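Local coordinates for oligopeptide-binding protein oppA (Lactococcus lactis, PDB 3DRF), which binds oligopeptides in a voluminous cavity as the receptor of the OppABCDF ABC transporter, which takes them up, at residues A[262-267]-A[280-285]; A[125-130]-A[144-149]. All blocks are in the same frame, centred on the assembly; numbering follows the deposited sequence.

Interaction 1. Residues A[262-267]-A[280-285]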
ATOM      1  N   LYS A 262      -0.910  -8.256  22.988  1.00 11.21           N
ATOM      2  CA  LYS A 262      -1.837  -7.654  23.954  1.00 10.97           C
ATOM      3  C   LYS A 262      -3.269  -7.458  23.424  1.00 10.50           C
ATOM      4  O   LYS A 262      -4.108  -7.042  24.123  1.00 10.28           O
ATOM      5  CB  LYS A 262      -1.271  -6.345  24.525  1.00 11.59           C
ATOM      6  CG  LYS A 262       0.024  -6.575  25.363  1.00 14.70           C
ATOM      7  CD  LYS A 262       0.634  -5.303  25.894  1.00 18.39           C
ATOM      8  CE  LYS A 262       1.800  -5.637  26.816  1.00 20.96           C
ATOM      9  NZ  LYS A 262       1.192  -6.274  27.990  1.00 23.49           N
ATOM     10  N   SER A 263      -3.490  -7.779  22.165  1.00  9.67           N
ATOM     11  CA  SER A 263      -4.775  -7.457  21.522  1.00  9.59           C
ATOM     12  C   SER A 263      -6.009  -8.209  22.073  1.00  9.37           C
ATOM     13  O   SER A 263      -6.986  -7.609  22.339  1.00  9.21           O
ATOM     14  CB  SER A 263      -4.696  -7.668  19.999  1.00  9.48           C
ATOM     15  OG  SER A 263      -3.875  -6.656  19.407  1.00  9.57           O
ATOM     16  N   VAL A 264      -5.923  -9.520  22.177  1.00  9.91           N
ATOM     17  CA  VAL A 264      -7.071 -10.306  22.657  1.00 10.07           C
ATOM     18  C   VAL A 264      -7.462  -9.896  24.113  1.00  9.67           C
ATOM     19  O   VAL A 264      -8.575  -9.733  24.407  1.00  9.56           O
ATOM     20  CB  VAL A 264      -6.812 -11.865  22.494  1.00 10.11           C
ATOM     21  CG1 VAL A 264      -7.919 -12.650  23.193  1.00 10.22           C
ATOM     22  CG2 VAL A 264      -6.725 -12.195  21.007  1.00 12.05           C
ATOM     23  N   ALA A 265      -6.472  -9.721  24.960  1.00  9.48           N
ATOM     24  CA  ALA A 265      -6.703  -9.326  26.353  1.00  9.81           C
ATOM     25  C   ALA A 265      -7.366  -7.930  26.363  1.00  9.89           C
ATOM     26  O   ALA A 265      -8.174  -7.657  27.188  1.00  9.50           O
ATOM     27  CB  ALA A 265      -5.344  -9.278  27.122  1.00 10.23           C
ATOM     28  N   ALA A 266      -6.981  -7.056  25.439  1.00  9.24           N
ATOM     29  CA  ALA A 266      -7.606  -5.721  25.342  1.00  9.87           C
ATOM     30  C   ALA A 266      -9.072  -5.801  24.988  1.00  9.91           C
ATOM     31  O   ALA A 266      -9.845  -5.041  25.470  1.00 11.97           O
ATOM     32  CB  ALA A 266      -6.841  -4.834  24.309  1.00 10.40           C
ATOM     33  N   LEU A 267      -9.446  -6.748  24.153  1.00  9.59           N
ATOM     34  CA  LEU A 267     -10.844  -6.979  23.888  1.00 10.06           C
ATOM     35  C   LEU A 267     -11.555  -7.610  25.092  1.00 10.86           C
ATOM     36  O   LEU A 267     -12.630  -7.205  25.401  1.00 11.90           O
ATOM     37  CB  LEU A 267     -11.027  -7.897  22.667  1.00  9.71           C
ATOM     38  CG  LEU A 267     -10.474  -7.341  21.329  1.00  9.62           C
ATOM     39  CD1 LEU A 267     -10.421  -8.491  20.268  1.00 11.66           C
ATOM     40  CD2 LEU A 267     -11.387  -6.205  20.852  1.00 10.60           C
ATOM     41  N   SER A 280      -4.734 -12.807  11.145  0.50 10.29           N
ATOM     42  CA  SER A 280      -5.602 -13.950  10.886  0.50 10.41           C
ATOM     43  C   SER A 280      -5.521 -15.029  11.971  0.50 10.32           C
ATOM     44  O   SER A 280      -6.512 -15.696  12.241  0.50 10.19           O
ATOM     45  CB  SER A 280      -5.245 -14.567   9.536  0.50 10.48           C
ATOM     46  OG  SER A 280      -5.523 -13.667   8.468  0.50 10.73           O
ATOM     47  N   SER A 281      -4.367 -15.163  12.611  1.00 10.22           N
ATOM     48  CA  SER A 281      -4.172 -16.239  13.606  1.00 10.27           C
ATOM     49  C   SER A 281      -5.024 -16.047  14.879  1.00 10.22           C
ATOM     50  O   SER A 281      -5.215 -16.968  15.600  1.00 10.54           O
ATOM     51  CB  SER A 281      -2.715 -16.389  13.994  1.00 10.86           C
ATOM     52  OG  SER A 281      -2.231 -15.204  14.607  1.00 11.50           O
ATOM     53  N   GLN A 282      -5.489 -14.835  15.135  1.00  9.56           N
ATOM     54  CA  GLN A 282      -6.333 -14.544  16.288  1.00  9.60           C
ATOM     55  C   GLN A 282      -7.831 -14.623  16.050  1.00  9.62           C
ATOM     56  O   GLN A 282      -8.597 -14.398  16.907  1.00  9.30           O
ATOM     57  CB  GLN A 282      -5.945 -13.127  16.818  1.00 10.36           C
ATOM     58  CG  GLN A 282      -4.521 -13.074  17.417  1.00 10.05           C
ATOM     59  CD  GLN A 282      -4.049 -11.693  17.717  1.00 11.90           C
ATOM     60  OE1 GLN A 282      -4.630 -10.729  17.323  1.00 12.21           O
ATOM     61  NE2 GLN A 282      -2.965 -11.627  18.412  1.00 12.59           N
ATOM     62  N   TYR A 283      -8.223 -14.930  14.831  1.00  9.23           N
ATOM     63  CA  TYR A 283      -9.632 -14.888  14.418  1.00  9.91           C
ATOM     64  C   TYR A 283     -10.549 -15.777  15.282  1.00 10.15           C
ATOM     65  O   TYR A 283     -11.614 -15.364  15.659  1.00 10.07           O
ATOM     66  CB  TYR A 283      -9.735 -15.283  12.926  1.00 10.14           C
ATOM     67  CG  TYR A 283     -11.114 -15.119  12.289  1.00 11.09           C
ATOM     68  CD1 TYR A 283     -11.879 -13.947  12.450  1.00 11.69           C
ATOM     69  CD2 TYR A 283     -11.605 -16.078  11.432  1.00 12.86           C
ATOM     70  CE1 TYR A 283     -13.077 -13.787  11.823  1.00 13.98           C
ATOM     71  CE2 TYR A 283     -12.813 -15.907  10.821  1.00 15.17           C
ATOM     72  CZ  TYR A 283     -13.539 -14.775  11.021  1.00 14.61           C
ATOM     73  OH  TYR A 283     -14.759 -14.571  10.366  1.00 16.92           O
ATOM     74  N   LYS A 284     -10.091 -16.998  15.581  1.00 10.56           N
ATOM     75  CA  LYS A 284     -10.922 -17.918  16.372  1.00 12.25           C
ATOM     76  C   LYS A 284     -11.084 -17.380  17.811  1.00 12.03           C
ATOM     77  O   LYS A 284     -12.139 -17.384  18.348  1.00 12.35           O
ATOM     78  CB  LYS A 284     -10.332 -19.319  16.344  1.00 12.99           C
ATOM     79  CG  LYS A 284     -11.205 -20.286  17.067  1.00 16.71           C
ATOM     80  CD  LYS A 284     -10.768 -21.669  16.796  1.00 20.55           C
ATOM     81  CE  LYS A 284     -11.564 -22.371  15.732  1.00 21.71           C
ATOM     82  NZ  LYS A 284     -11.093 -23.801  15.538  1.00 21.33           N
ATOM     83  N   GLN A 285     -10.001 -16.926  18.421  1.00 11.93           N
ATOM     84  CA  GLN A 285     -10.057 -16.304  19.742  1.00 12.81           C
ATOM     85  C   GLN A 285     -11.053 -15.159  19.773  1.00 12.68           C
ATOM     86  O   GLN A 285     -11.777 -14.999  20.706  1.00 13.70           O
ATOM     87  CB  GLN A 285      -8.665 -15.824  20.218  1.00 12.78           C
ATOM     88  CG  GLN A 285      -7.654 -16.873  20.434  1.00 14.92           C
ATOM     89  CD  GLN A 285      -6.458 -16.299  21.107  1.00 15.20           C
ATOM     90  OE1 GLN A 285      -5.583 -15.768  20.477  1.00 18.82           O
ATOM     91  NE2 GLN A 285      -6.453 -16.371  22.414  1.00 15.12           N
TER
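Ser263 and Val264, at the start of helix 263-268, meet Gln282, just before helix 283-287, and Gln285, in its first turn. The approach from Ser263 is light: its CB lies 4.1 Å from Gln282 OE1. The two polar tips are joined through a third residue, since Gln40 NE2 bonds to both Ser263 OG and Gln282 OE1. Ser263 OG also reaches back to Ser259 O, while Gln282 NE2 bonds to Thr260 O, so the extended Gln282 chain has both ends of its amide held and is unlikely to flip.

Val264 is the residue most covered by the other segment, and it spreads its two methyls over the Gln285 amide. CG2 is 3.8 Å from Gln285 OE1, and CG1 is 4.1 Å from Gln285 NE2. With CG1 anti to the backbone N (chi1 171°), CG2 swings beside that nitrogen and also comes within 4.3 Å of Gln282 CD. The two side chains, Val264 and Gln285, cross at about a right angle, and Gln285 CB adds a looser contact at 4.2 Å from Val264 CG2. These are van der Waals contacts of methyls with amides. Gln282 is buried, whereas Gln285 lies on the exposed side.

One turn on, Leu267 packs on Leu289 and Pro547 instead.

Helix 263-268 links strands 252-258 and 274-276, which run parallel on either side of strand 34-40. This is a beta-alpha-beta crossover of the five-stranded sheet, and the contact sets its helix against the next one along the chain.

Interaction 2. Residues A[125-130]-A[144-149]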
ATOM      1  N   THR A 125       4.418  17.875  -3.284  1.00  5.49           N
ATOM      2  CA  THR A 125       4.973  17.064  -2.173  1.00  5.69           C
ATOM      3  C   THR A 125       5.537  15.721  -2.640  1.00  5.87           C
ATOM      4  O   THR A 125       6.408  15.226  -2.026  1.00  6.00           O
ATOM      5  CB  THR A 125       4.005  16.855  -0.994  1.00  5.66           C
ATOM      6  OG1 THR A 125       2.913  15.977  -1.380  1.00  5.85           O
ATOM      7  CG2 THR A 125       3.474  18.176  -0.433  1.00  6.80           C
ATOM      8  N   ILE A 126       4.958  15.163  -3.708  1.00  5.72           N
ATOM      9  CA  ILE A 126       5.503  13.926  -4.300  1.00  5.49           C
ATOM     10  C   ILE A 126       6.598  14.181  -5.366  1.00  5.56           C
ATOM     11  O   ILE A 126       7.586  13.506  -5.394  1.00  6.84           O
ATOM     12  CB  ILE A 126       4.335  13.089  -4.926  1.00  5.67           C
ATOM     13  CG1 ILE A 126       3.384  12.645  -3.768  1.00  5.86           C
ATOM     14  CG2 ILE A 126       4.927  11.903  -5.675  1.00  6.84           C
ATOM     15  CD1 ILE A 126       2.117  11.867  -4.314  1.00  8.21           C
ATOM     16  N   ALA A 127       6.350  15.157  -6.235  1.00  5.13           N
ATOM     17  CA  ALA A 127       7.219  15.384  -7.427  1.00  5.42           C
ATOM     18  C   ALA A 127       8.523  16.185  -7.203  1.00  5.53           C
ATOM     19  O   ALA A 127       9.472  15.969  -7.906  1.00  5.93           O
ATOM     20  CB  ALA A 127       6.381  16.025  -8.572  1.00  6.33           C
ATOM     21  N   ASN A 128       8.490  17.114  -6.255  1.00  4.87           N
ATOM     22  CA  ASN A 128       9.715  17.841  -5.924  1.00  5.71           C
ATOM     23  C   ASN A 128      10.518  16.951  -4.978  1.00  5.84           C
ATOM     24  O   ASN A 128      10.080  16.710  -3.895  1.00  5.54           O
ATOM     25  CB  ASN A 128       9.369  19.175  -5.268  1.00  5.64           C
ATOM     26  CG  ASN A 128      10.599  19.981  -4.925  1.00  5.94           C
ATOM     27  OD1 ASN A 128      11.695  19.506  -4.809  1.00  6.19           O
ATOM     28  ND2 ASN A 128      10.346  21.265  -4.794  1.00  7.58           N
ATOM     29  N   PRO A 129      11.710  16.498  -5.406  1.00  5.96           N
ATOM     30  CA  PRO A 129      12.433  15.502  -4.554  1.00  6.38           C
ATOM     31  C   PRO A 129      12.895  16.012  -3.179  1.00  5.90           C
ATOM     32  O   PRO A 129      13.200  15.264  -2.314  1.00  6.13           O
ATOM     33  CB  PRO A 129      13.694  15.148  -5.402  1.00  6.66           C
ATOM     34  CG  PRO A 129      13.301  15.461  -6.804  1.00  8.41           C
ATOM     35  CD  PRO A 129      12.468  16.726  -6.676  1.00  6.62           C
ATOM     36  N   ALA A 130      12.904  17.331  -3.005  1.00  5.90           N
ATOM     37  CA  ALA A 130      13.363  17.917  -1.728  1.00  6.50           C
ATOM     38  C   ALA A 130      12.504  17.516  -0.507  1.00  6.14           C
ATOM     39  O   ALA A 130      12.976  17.524   0.556  1.00  6.52           O
ATOM     40  CB  ALA A 130      13.500  19.473  -1.844  1.00  7.07           C
ATOM     41  N   VAL A 144       0.844  16.531 -18.210  1.00  5.80           N
ATOM     42  CA  VAL A 144       1.691  17.449 -18.989  1.00  6.48           C
ATOM     43  C   VAL A 144       2.528  18.321 -18.052  1.00  6.03           C
ATOM     44  O   VAL A 144       2.021  18.924 -17.154  1.00  6.39           O
ATOM     45  CB  VAL A 144       0.786  18.323 -19.950  1.00  6.95           C
ATOM     46  CG1 VAL A 144       1.637  19.365 -20.664  1.00  7.84           C
ATOM     47  CG2 VAL A 144       0.172  17.416 -21.036  1.00  8.01           C
ATOM     48  N   GLY A 145       3.836  18.357 -18.334  1.00  6.24           N
ATOM     49  CA  GLY A 145       4.735  19.203 -17.544  1.00  6.05           C
ATOM     50  C   GLY A 145       5.257  18.595 -16.228  1.00  5.84           C
ATOM     51  O   GLY A 145       6.150  19.118 -15.619  1.00  6.13           O
ATOM     52  N   LEU A 146       4.683  17.499 -15.787  1.00  5.64           N
ATOM     53  CA  LEU A 146       5.005  16.995 -14.433  1.00  5.96           C
ATOM     54  C   LEU A 146       6.373  16.310 -14.371  1.00  6.09           C
ATOM     55  O   LEU A 146       7.116  16.520 -13.440  1.00  6.09           O
ATOM     56  CB  LEU A 146       3.864  16.123 -13.857  1.00  6.23           C
ATOM     57  CG  LEU A 146       4.033  15.762 -12.334  1.00  6.18           C
ATOM     58  CD1 LEU A 146       4.323  16.920 -11.379  1.00  6.34           C
ATOM     59  CD2 LEU A 146       2.714  15.129 -11.852  1.00  6.52           C
ATOM     60  N   SER A 147       6.739  15.610 -15.431  1.00  6.17           N
ATOM     61  CA  SER A 147       8.077  15.034 -15.512  1.00  6.88           C
ATOM     62  C   SER A 147       9.151  16.138 -15.439  1.00  6.91           C
ATOM     63  O   SER A 147      10.096  16.033 -14.739  1.00  7.26           O
ATOM     64  CB  SER A 147       8.235  14.172 -16.788  1.00  7.20           C
ATOM     65  OG  SER A 147       7.367  13.066 -16.740  1.00  9.13           O
ATOM     66  N   ASP A 148       8.953  17.213 -16.174  1.00  7.18           N
ATOM     67  CA  ASP A 148       9.966  18.282 -16.236  1.00  7.53           C
ATOM     68  C   ASP A 148      10.027  19.059 -14.872  1.00  6.82           C
ATOM     69  O   ASP A 148      11.050  19.514 -14.471  1.00  6.77           O
ATOM     70  CB  ASP A 148       9.605  19.233 -17.391  1.00  8.24           C
ATOM     71  CG  ASP A 148      10.090  18.730 -18.754  1.00 11.98           C
ATOM     72  OD1 ASP A 148      10.821  17.811 -18.858  1.00 12.72           O
ATOM     73  OD2 ASP A 148       9.681  19.366 -19.687  1.00 18.55           O
ATOM     74  N   TYR A 149       8.887  19.178 -14.192  1.00  6.82           N
ATOM     75  CA  TYR A 149       8.907  19.705 -12.823  1.00  6.55           C
ATOM     76  C   TYR A 149       9.705  18.793 -11.874  1.00  6.46           C
ATOM     77  O   TYR A 149      10.528  19.217 -11.180  1.00  6.45           O
ATOM     78  CB  TYR A 149       7.471  19.919 -12.334  1.00  6.21           C
ATOM     79  CG  TYR A 149       7.421  20.468 -10.903  1.00  6.40           C
ATOM     80  CD1 TYR A 149       7.593  21.842 -10.649  1.00  6.56           C
ATOM     81  CD2 TYR A 149       7.266  19.623  -9.806  1.00  5.47           C
ATOM     82  CE1 TYR A 149       7.584  22.343  -9.353  1.00  6.68           C
ATOM     83  CE2 TYR A 149       7.254  20.145  -8.493  1.00  6.92           C
ATOM     84  CZ  TYR A 149       7.392  21.491  -8.315  1.00  6.65           C
ATOM     85  OH  TYR A 149       7.365  21.954  -7.029  1.00  8.26           O
TER
HETATM   86  O   HOH W   1       7.851  22.668  -4.053  1.00  6.85           O
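The C-terminal end of helix 116-127 packs on the first turn of helix 146-150, with Ala127 and Asn128 meeting Leu146 and Tyr149. Ala127 CB rests against two neighbouring side chains: Leu146 CD1 lies 3.6 Å away, and Tyr149 CD2, 3.9 Å from the same methyl, presents the ring edge in plane. Both Leu146 and Tyr149 hold CG anti to the backbone N (chi1 -170° for the leucine), which brings ends closer to helix 116-127 than their CB atoms. The helix breaks at Asn128, whose OD1 accepts from Ala130 N at 3.1 Å, an Asx turn with the donor well above the carbonyl plane. That bond fixes the amide, nearly perpendicular to the tyrosine ring at 84°. Asn128 ND2 and Tyr149 OH stand 3.8 Å apart and are bridged by a water, 3.0 Å from ND2, which donates to it, and 3.1 Å from OH. Replacing Tyr149 by an alanine would probably leave this water without its hydroxyl partner and uncover one side of Ala127. At the N-cap, Gly145 O accepts from Tyr149 N, and Ala127 O is taken by His150 ND1, a second tie between the helices.

How the interactions relate
Interactions 1 and 2 lie on opposite sides of the chain's centre, 24 and 21 Å from it respectively. Their own centres are 44 Å apart and their nearest atoms about 30 Å, so they do not touch. Along the chain, 125-130 with 144-149 closes before 262-267 with 280-285 opens. Each joins two helix ends across a short excursion, but interaction 1 spans a connection through strand 274-276 of the five-stranded sheet, whereas interaction 2 brackets a loop without helix or strand. Both are local contacts near the periphery of the closed, peptide-loaded receptor, and neither includes peptide atoms.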